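Local coordinates for protein peptide synthetase, module 7 (Actinoplanes teichomyceticus, PDB 4TX3) that probably serves, as a condensation-type domain of a nonribosomal peptide synthetase, in the assembly of a glycopeptide antibiotic of the teicoplanin kind, at residues 6-11 with 181-186; 15-20 with 81-86; 174-179 with 297-302. One frame throughout, in Å; residues are numbered along the deposited sequence.

Interaction 1: residues 6-11 with 181-186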
loop_
_atom_site.group_PDB
_atom_site.type_symbol
_atom_site.label_atom_id
_atom_site.label_comp_id
_atom_site.label_asym_id
_atom_site.label_seq_id
_atom_site.Cartn_x
_atom_site.Cartn_y
_atom_site.Cartn_z
ATOM N N PRO B 6 -1.883 18.894 20.644
ATOM C CA PRO B 6 -2.839 19.692 19.871
ATOM C C PRO B 6 -3.314 18.939 18.625
ATOM O O PRO B 6 -2.656 18.016 18.158
ATOM C CB PRO B 6 -2.039 20.944 19.499
ATOM C CG PRO B 6 -0.602 20.511 19.601
ATOM C CD PRO B 6 -0.558 19.526 20.717
ATOM N N ALA B 7 -4.465 19.313 18.103
ATOM C CA ALA B 7 -4.949 18.697 16.885
ATOM C C ALA B 7 -4.018 18.995 15.725
ATOM O O ALA B 7 -3.572 20.126 15.530
ATOM C CB ALA B 7 -6.343 19.173 16.560
ATOM N N LEU B 8 -3.718 17.947 14.969
ATOM C CA LEU B 8 -3.029 18.089 13.702
ATOM C C LEU B 8 -4.082 18.424 12.653
ATOM O O LEU B 8 -4.939 17.610 12.336
ATOM C CB LEU B 8 -2.266 16.808 13.367
ATOM C CG LEU B 8 -1.614 16.688 11.987
ATOM C CD1 LEU B 8 -0.578 17.775 11.774
ATOM C CD2 LEU B 8 -0.999 15.299 11.787
ATOM N N GLU B 9 -4.052 19.643 12.139
ATOM C CA GLU B 9 -5.057 20.044 11.164
ATOM C C GLU B 9 -4.530 21.153 10.269
ATOM O O GLU B 9 -3.498 21.761 10.560
ATOM C CB GLU B 9 -6.347 20.494 11.869
ATOM C CG GLU B 9 -6.202 21.716 12.772
ATOM C CD GLU B 9 -7.538 22.169 13.349
ATOM O OE1 GLU B 9 -7.555 22.999 14.281
ATOM O OE2 GLU B 9 -8.585 21.696 12.869
ATOM N N ALA B 10 -5.235 21.396 9.168
ATOM C CA ALA B 10 -4.925 22.514 8.290
ATOM C C ALA B 10 -4.965 23.791 9.105
ATOM O O ALA B 10 -5.800 23.942 9.988
ATOM C CB ALA B 10 -5.907 22.579 7.137
ATOM N N VAL B 11 -4.067 24.715 8.811
ATOM C CA VAL B 11 -3.933 25.907 9.633
ATOM C C VAL B 11 -3.762 27.123 8.735
ATOM O O VAL B 11 -3.160 27.017 7.680
ATOM C CB VAL B 11 -2.736 25.734 10.612
ATOM C CG1 VAL B 11 -2.007 27.037 10.863
ATOM C CG2 VAL B 11 -3.203 25.066 11.909
ATOM N N ALA B 181 3.715 22.570 6.037
ATOM C CA ALA B 181 3.691 23.716 6.949
ATOM C C ALA B 181 2.716 23.496 8.111
ATOM O O ALA B 181 2.941 23.997 9.224
ATOM C CB ALA B 181 3.320 24.994 6.189
ATOM N N ASP B 182 1.631 22.762 7.842
ATOM C CA ASP B 182 0.651 22.422 8.873
ATOM C C ASP B 182 1.259 21.458 9.919
ATOM O O ASP B 182 0.993 21.576 11.113
ATOM C CB ASP B 182 -0.602 21.806 8.239
ATOM C CG ASP B 182 -1.250 22.719 7.178
ATOM O OD1 ASP B 182 -1.394 23.939 7.415
ATOM O OD2 ASP B 182 -1.618 22.208 6.094
ATOM N N TYR B 183 2.066 20.504 9.460
ATOM C CA TYR B 183 2.815 19.616 10.350
ATOM C C TYR B 183 3.839 20.402 11.183
ATOM O O TYR B 183 3.935 20.211 12.398
ATOM C CB TYR B 183 3.520 18.511 9.545
ATOM C CG TYR B 183 4.265 17.524 10.401
ATOM C CD1 TYR B 183 3.584 16.546 11.124
ATOM C CD2 TYR B 183 5.653 17.572 10.505
ATOM C CE1 TYR B 183 4.276 15.634 11.937
ATOM C CE2 TYR B 183 6.353 16.677 11.315
ATOM C CZ TYR B 183 5.664 15.705 12.023
ATOM O OH TYR B 183 6.361 14.817 12.830
ATOM N N ALA B 184 4.591 21.288 10.527
ATOM C CA ALA B 184 5.606 22.100 11.203
ATOM C C ALA B 184 5.015 22.962 12.322
ATOM O O ALA B 184 5.613 23.102 13.394
ATOM C CB ALA B 184 6.338 22.983 10.195
ATOM N N ILE B 185 3.844 23.533 12.067
ATOM C CA ILE B 185 3.202 24.406 13.039
ATOM C C ILE B 185 2.651 23.589 14.193
ATOM O O ILE B 185 2.616 24.050 15.333
ATOM C CB ILE B 185 2.082 25.239 12.395
ATOM C CG1 ILE B 185 2.689 26.307 11.483
ATOM C CG2 ILE B 185 1.208 25.900 13.462
ATOM C CD1 ILE B 185 1.706 26.907 10.513
ATOM N N TRP B 186 2.241 22.366 13.888
ATOM C CA TRP B 186 1.799 21.423 14.900
ATOM C C TRP B 186 2.925 21.055 15.865
ATOM O O TRP B 186 2.737 21.092 17.088
ATOM C CB TRP B 186 1.268 20.165 14.227
ATOM C CG TRP B 186 0.812 19.101 15.154
ATOM C CD1 TRP B 186 -0.268 19.143 15.973
ATOM C CD2 TRP B 186 1.392 17.804 15.322
ATOM N NE1 TRP B 186 -0.400 17.959 16.650
ATOM C CE2 TRP B 186 0.604 17.117 16.270
ATOM C CE3 TRP B 186 2.500 17.157 14.760
ATOM C CZ2 TRP B 186 0.892 15.820 16.678
ATOM C CZ3 TRP B 186 2.781 15.861 15.163
ATOM C CH2 TRP B 186 1.981 15.207 16.115
HETATM O O HOH W 1 -1.623 21.664 12.359
HETATM O O HOH W 2 -0.710 26.157 6.730
#
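The loop 6-11 lies along one turn of helix 180-191 and runs against its direction, with Leu-8 nearest Trp-186 (CA atoms 6.0 Å apart) and Ala-10 nearest Asp-182. At one end the indole of Trp-186 is set by its first torsion, CG anti to the backbone N (179°), to stand out from the helix against the loop. Its NE1 donates to Pro-6 O at 2.7 Å; the oxygen lies close to the ring plane, whereas the N-H comes from above the carbonyl plane. Leu-8 CB sits 3.9 Å from the centroid of the five-membered ring, almost on its normal, a CH-pi contact over the face. The same leucine places CD1 3.9 Å from Trp-186 CG, with Tyr-183 next to it. Tryptophan suits this place because it offers a broad apolar face and one N-H at its edge. At the other end Val-11 N donates to Asp-182 OD1 at 3.1 Å, reaching it from above the carboxylate plane, while OD2 accepts from the backbone N of Gln-179 at the helix start. Val-11 CG1 meets Ile-185 CD1 tip to tip, 3.7 Å apart. Between the two ends, water 1 donates to Glu-9 O and Asp-182 O. Aspartate thus ties loop and helix start together, and the loop, which has no regular structure, is held to the helix by polar links at both ends with apolar contacts beside them.

Interaction 2: residues 15-20 with 81-86. With SO4 (sulfate ion), chain H.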
loop_
_atom_site.group_PDB
_atom_site.type_symbol
_atom_site.label_atom_id
_atom_site.label_comp_id
_atom_site.label_asym_id
_atom_site.label_seq_id
_atom_site.Cartn_x
_atom_site.Cartn_y
_atom_site.Cartn_z
ATOM N N GLU B 15 2.844 34.308 8.259
ATOM C CA GLU B 15 3.841 34.983 7.439
ATOM C C GLU B 15 5.195 34.311 7.603
ATOM O O GLU B 15 5.981 34.234 6.668
ATOM C CB GLU B 15 3.928 36.465 7.813
ATOM C CG GLU B 15 2.791 37.320 7.261
ATOM C CD GLU B 15 2.745 37.310 5.740
ATOM O OE1 GLU B 15 3.799 37.570 5.122
ATOM O OE2 GLU B 15 1.664 37.037 5.166
ATOM N N ARG B 16 5.453 33.804 8.796
ATOM C CA ARG B 16 6.727 33.167 9.087
ATOM C C ARG B 16 6.525 31.715 9.528
ATOM O O ARG B 16 6.328 31.426 10.704
ATOM C CB ARG B 16 7.473 33.979 10.148
ATOM C CG ARG B 16 7.728 35.408 9.697
ATOM C CD ARG B 16 7.733 36.392 10.860
ATOM N NE ARG B 16 6.415 36.612 11.470
ATOM C CZ ARG B 16 6.185 37.520 12.421
ATOM N NH1 ARG B 16 7.177 38.294 12.838
ATOM N NH2 ARG B 16 4.972 37.673 12.948
ATOM N N VAL B 17 6.555 30.809 8.558
ATOM C CA VAL B 17 6.342 29.392 8.805
ATOM C C VAL B 17 7.609 28.776 9.383
ATOM O O VAL B 17 8.687 28.901 8.798
ATOM C CB VAL B 17 5.941 28.662 7.506
ATOM C CG1 VAL B 17 5.847 27.156 7.737
ATOM C CG2 VAL B 17 4.640 29.243 6.956
ATOM N N PRO B 18 7.497 28.119 10.545
ATOM C CA PRO B 18 8.714 27.577 11.149
ATOM C C PRO B 18 9.192 26.300 10.467
ATOM O O PRO B 18 8.397 25.568 9.889
ATOM C CB PRO B 18 8.282 27.279 12.582
ATOM C CG PRO B 18 6.853 26.938 12.453
ATOM C CD PRO B 18 6.307 27.831 11.363
ATOM N N LEU B 19 10.492 26.051 10.554
ATOM C CA LEU B 19 11.052 24.745 10.247
ATOM C C LEU B 19 10.691 23.728 11.334
ATOM O O LEU B 19 10.487 24.106 12.492
ATOM C CB LEU B 19 12.571 24.844 10.121
ATOM C CG LEU B 19 13.218 25.422 8.863
ATOM C CD1 LEU B 19 12.926 26.891 8.651
ATOM C CD2 LEU B 19 14.738 25.159 8.901
ATOM N N THR B 20 10.638 22.441 10.992
ATOM C CA THR B 20 10.620 21.427 12.047
ATOM C C THR B 20 12.015 21.330 12.637
ATOM O O THR B 20 12.972 21.857 12.067
ATOM C CB THR B 20 10.210 20.031 11.561
ATOM O OG1 THR B 20 11.194 19.545 10.634
ATOM C CG2 THR B 20 8.814 20.034 10.929
ATOM N N VAL B 81 15.573 31.656 10.055
ATOM C CA VAL B 81 15.148 30.711 9.023
ATOM C C VAL B 81 13.645 30.445 9.102
ATOM O O VAL B 81 13.105 30.139 10.170
ATOM C CB VAL B 81 15.843 29.349 9.121
ATOM C CG1 VAL B 81 15.953 28.732 7.728
ATOM C CG2 VAL B 81 17.178 29.466 9.758
ATOM N N HIS B 82 12.973 30.545 7.968
ATOM C CA HIS B 82 11.579 30.173 7.910
ATOM C C HIS B 82 11.353 29.424 6.597
ATOM O O HIS B 82 12.193 29.455 5.705
ATOM C CB HIS B 82 10.691 31.408 8.018
ATOM C CG HIS B 82 10.984 32.439 6.977
ATOM N ND1 HIS B 82 12.118 33.223 7.006
ATOM C CD2 HIS B 82 10.320 32.776 5.844
ATOM C CE1 HIS B 82 12.129 34.014 5.944
ATOM N NE2 HIS B 82 11.046 33.762 5.227
ATOM N N GLN B 83 10.237 28.722 6.490
ATOM C CA GLN B 83 9.881 28.104 5.226
ATOM C C GLN B 83 9.194 29.138 4.333
ATOM O O GLN B 83 8.099 29.600 4.638
ATOM C CB GLN B 83 8.977 26.890 5.448
ATOM C CG GLN B 83 9.571 25.869 6.387
ATOM C CD GLN B 83 8.879 24.521 6.312
ATOM O OE1 GLN B 83 8.763 23.931 5.241
ATOM N NE2 GLN B 83 8.397 24.034 7.459
ATOM N N HIS B 84 9.859 29.520 3.250
ATOM C CA HIS B 84 9.239 30.379 2.254
ATOM C C HIS B 84 8.587 29.560 1.119
ATOM O O HIS B 84 9.267 28.995 0.252
ATOM C CB HIS B 84 10.251 31.359 1.665
ATOM C CG HIS B 84 9.622 32.390 0.780
ATOM N ND1 HIS B 84 9.813 33.743 0.959
ATOM C CD2 HIS B 84 8.774 32.268 -0.271
ATOM C CE1 HIS B 84 9.123 34.407 0.049
ATOM N NE2 HIS B 84 8.481 33.536 -0.707
ATOM N N ILE B 85 7.263 29.542 1.114
ATOM C CA ILE B 85 6.510 28.730 0.175
ATOM C C ILE B 85 6.186 29.516 -1.090
ATOM O O ILE B 85 5.398 30.443 -1.068
ATOM C CB ILE B 85 5.224 28.219 0.850
ATOM C CG1 ILE B 85 5.599 27.375 2.080
ATOM C CG2 ILE B 85 4.357 27.446 -0.126
ATOM C CD1 ILE B 85 4.427 27.093 3.024
ATOM N N HIS B 86 6.815 29.146 -2.194
ATOM C CA HIS B 86 6.543 29.778 -3.479
ATOM C C HIS B 86 5.272 29.205 -4.115
ATOM O O HIS B 86 4.895 28.065 -3.835
ATOM C CB HIS B 86 7.744 29.599 -4.415
ATOM C CG HIS B 86 9.029 30.134 -3.858
ATOM N ND1 HIS B 86 9.514 31.387 -4.173
ATOM C CD2 HIS B 86 9.920 29.595 -2.987
ATOM C CE1 HIS B 86 10.652 31.593 -3.530
ATOM N NE2 HIS B 86 10.923 30.521 -2.804
HETATM S S SO4 H . 2.602 35.587 11.590
HETATM O O1 SO4 H . 1.699 35.786 10.454
HETATM O O2 SO4 H . 3.955 35.309 11.091
HETATM O O3 SO4 H . 2.613 36.781 12.449
HETATM O O4 SO4 H . 2.103 34.439 12.348
HETATM O O HOH W 3 7.472 31.749 5.984
HETATM O O HOH W 4 11.843 28.118 11.759
#
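Two direct hydrogen bonds join Gln-83 to the 15-20 loop, which leads into helix 21-28. Gln-83 N donates to Val-17 O at 2.8 Å, nearly straight at 164°, and its side-chain NE2 donates to Pro-18 O at 2.9 Å and 170°. The second bond lies close to the amide plane of the glutamine, whose chain, extended beyond CG, spans the distance from the Gln-83 backbone to the Pro-18 carbonyl. Because proline has no N-H, its carbonyl is its one backbone polar group, and a glutamine amide is well suited to meet it.

Water extends this polar seam. Water 3 accepts from Val-17 N and donates to Glu-15 O and Gln-83 O, and water 4 accepts from Leu-19 N and donates to Val-81 O.

The apolar contacts flank these bonds. Leu-19 CD1 comes to 3.7 Å from Val-81 CG1, the two side chains crossing at about a right angle; both also rest on Trp-27 of helix 21-28. The first torsion of Val-17 (chi1 175°) turns CG1 to Gln-83 CB, 3.9 Å away, and this valine also packs on Ala-181 of helix 180-191.

A sulfate, probably from the crystallisation liquor, occupies the outer side of the loop. Glu-15 N donates to its O1 at 2.9 Å, and Arg-16 N to O2. The bent arginine chain brings its guanidinium edge-on to the ion, NE bonding O2 at 2.8 Å and NH2 bonding O3 at 2.6 Å. Backbone N-H groups and a positive side chain thus form a grouping able to hold an anion, while between the two segments one glutamine serves two successive carbonyls, with waters and apolar side chains completing the contact.

Interaction 3: residues 174-179 with 297-302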
loop_
_atom_site.group_PDB
_atom_site.type_symbol
_atom_site.label_atom_id
_atom_site.label_comp_id
_atom_site.label_asym_id
_atom_site.label_seq_id
_atom_site.Cartn_x
_atom_site.Cartn_y
_atom_site.Cartn_z
ATOM N N ALA B 174 -8.309 15.961 -5.896
ATOM C CA ALA B 174 -8.510 16.626 -4.611
ATOM C C ALA B 174 -7.162 17.059 -4.012
ATOM O O ALA B 174 -6.187 16.308 -4.050
ATOM C CB ALA B 174 -9.244 15.699 -3.647
ATOM N N PRO B 175 -7.108 18.271 -3.450
ATOM C CA PRO B 175 -5.904 18.775 -2.765
ATOM C C PRO B 175 -5.549 17.957 -1.527
ATOM O O PRO B 175 -6.426 17.279 -0.989
ATOM C CB PRO B 175 -6.296 20.198 -2.373
ATOM C CG PRO B 175 -7.796 20.183 -2.315
ATOM C CD PRO B 175 -8.237 19.213 -3.371
ATOM N N LEU B 176 -4.288 17.985 -1.097
ATOM C CA LEU B 176 -3.924 17.360 0.181
ATOM C C LEU B 176 -4.755 17.976 1.299
ATOM O O LEU B 176 -5.142 19.141 1.224
ATOM C CB LEU B 176 -2.434 17.537 0.494
ATOM C CG LEU B 176 -1.426 16.826 -0.406
ATOM C CD1 LEU B 176 -0.003 17.179 -0.000
ATOM C CD2 LEU B 176 -1.655 15.333 -0.348
ATOM N N ALA B 177 -5.042 17.203 2.332
ATOM C CA ALA B 177 -5.718 17.772 3.479
ATOM C C ALA B 177 -4.714 18.623 4.267
ATOM O O ALA B 177 -5.016 19.738 4.689
ATOM C CB ALA B 177 -6.326 16.673 4.352
ATOM N N LEU B 178 -3.509 18.091 4.416
ATOM C CA LEU B 178 -2.403 18.773 5.079
ATOM C C LEU B 178 -1.241 19.048 4.144
ATOM O O LEU B 178 -0.839 18.173 3.380
ATOM C CB LEU B 178 -1.893 17.935 6.254
ATOM C CG LEU B 178 -2.931 17.610 7.319
ATOM C CD1 LEU B 178 -2.239 16.883 8.443
ATOM C CD2 LEU B 178 -3.586 18.893 7.815
ATOM N N GLN B 179 -0.704 20.263 4.216
ATOM C CA GLN B 179 0.620 20.583 3.670
ATOM C C GLN B 179 1.687 20.509 4.772
ATOM O O GLN B 179 1.352 20.563 5.957
ATOM C CB GLN B 179 0.615 21.970 3.035
ATOM C CG GLN B 179 -0.303 22.068 1.845
ATOM C CD GLN B 179 0.191 21.265 0.658
ATOM O OE1 GLN B 179 1.392 20.951 0.539
ATOM N NE2 GLN B 179 -0.735 20.930 -0.236
ATOM N N LEU B 297 -0.957 12.191 6.967
ATOM C CA LEU B 297 0.440 12.236 6.532
ATOM C C LEU B 297 0.795 11.198 5.458
ATOM O O LEU B 297 1.806 11.359 4.761
ATOM C CB LEU B 297 1.379 12.040 7.721
ATOM C CG LEU B 297 1.172 12.929 8.944
ATOM C CD1 LEU B 297 2.187 12.545 10.004
ATOM C CD2 LEU B 297 1.295 14.393 8.564
ATOM N N GLU B 298 -0.006 10.134 5.346
ATOM C CA GLU B 298 0.301 9.045 4.415
ATOM C C GLU B 298 0.572 9.552 3.001
ATOM O O GLU B 298 1.589 9.194 2.418
ATOM C CB GLU B 298 -0.827 7.998 4.390
ATOM C CG GLU B 298 -0.534 6.755 3.553
ATOM C CD GLU B 298 -0.736 6.945 2.028
ATOM O OE1 GLU B 298 -1.649 7.693 1.616
ATOM O OE2 GLU B 298 0.029 6.342 1.235
ATOM N N PRO B 299 -0.322 10.397 2.446
ATOM C CA PRO B 299 -0.086 10.821 1.062
ATOM C C PRO B 299 0.908 11.998 0.878
ATOM O O PRO B 299 0.994 12.565 -0.222
ATOM C CB PRO B 299 -1.481 11.236 0.606
ATOM C CG PRO B 299 -2.129 11.739 1.842
ATOM C CD PRO B 299 -1.592 10.942 2.975
ATOM N N MET B 300 1.648 12.361 1.924
ATOM C CA MET B 300 2.487 13.559 1.883
ATOM C C MET B 300 3.960 13.287 1.632
ATOM O O MET B 300 4.471 12.226 1.984
ATOM C CB MET B 300 2.382 14.333 3.195
ATOM C CG MET B 300 0.993 14.729 3.596
ATOM S SD MET B 300 0.939 15.749 5.095
ATOM C CE MET B 300 1.879 17.182 4.595
ATOM N N ILE B 301 4.634 14.280 1.056
ATOM C CA ILE B 301 6.091 14.336 0.991
ATOM C C ILE B 301 6.609 15.221 2.142
ATOM O O ILE B 301 6.032 16.270 2.435
ATOM C CB ILE B 301 6.563 14.891 -0.380
ATOM C CG1 ILE B 301 6.252 13.872 -1.499
ATOM C CG2 ILE B 301 8.039 15.306 -0.340
ATOM C CD1 ILE B 301 6.488 14.372 -2.896
ATOM N N GLY B 302 7.685 14.796 2.798
ATOM C CA GLY B 302 8.243 15.547 3.906
ATOM C C GLY B 302 9.296 14.753 4.652
ATOM O O GLY B 302 9.376 13.532 4.525
#
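Two irregular segments face each other here, the loop that precedes helix 180-191 and a type I beta turn from Leu-297 to Met-300, with the CA atoms of Leu-178 and Leu-297 7.3 Å apart and Leu-176 facing Pro-299. Both belong to the condensation-domain fold, related to the chloramphenicol acetyltransferase type of acyltransferase. The turn is closed by Met-300 N donating to Leu-297 O at 3.0 Å. No hydrogen bond spans the two segments, and the spacing between them is filled by side chains.

Leu-176 points at the turn and lays CD2 near Pro-299, 3.8 Å from its O and 4.2 Å from its CB, while CD1 reaches toward Met-300 CG. Pro-299, at the third position of the turn, presents its apolar ring to the leucine. Leu-178 divides its contacts between two partners: CD1 meets Leu-297 CD2 at 4.3 Å, and CB lies 3.8 Å from Met-300 SD. Leucine branches can spread in this way over neighbouring residues, and the flexible, polarisable thioether lies alongside Leu-178 and reaches the backbone beyond it.

The amide of Gln-179, the N-cap residue of the helix, is bonded to Glu-68 N through OE1 and to Arg-66 O through NE2. The turn has its own polar support, since Arg-290 NH1 bonds Leu-297 O and Met-300 O. At the far end of the loop, Ala-174 N donates to an acidic side chain of another protein chain, so the loop leads from this apolar contact to the interface with that chain.

The tightest approach, possibly a strained one, belongs to the methionine: the chain bends at its last torsion (chi3 61°), and CE comes to 3.1 Å from Leu-178 O and 3.3 Å from Gln-179 C.

Helix 180-191 and the loop leading into it connect the three contacts. Interactions 1 and 2 have centres about 13 Å apart, and interaction 2 packs on the helix of interaction 1: the small side chains of Ala-181 and Ala-184 allow a close approach, Ala-184 CB lying 3.3 Å from Pro-18 O. Interactions 1 and 3, centres about 12 Å apart, meet through Leu-178, whose CD1 lies 3.6 Å from Leu-8 CG. Interactions 2 and 3 do not touch; their nearest atoms are about 6 Å apart. Interaction 1 is therefore the middle member, its N-terminal loop covering helix and preceding loop alike. The sulfate belongs to interaction 2, where it lies at the 15-20 loop.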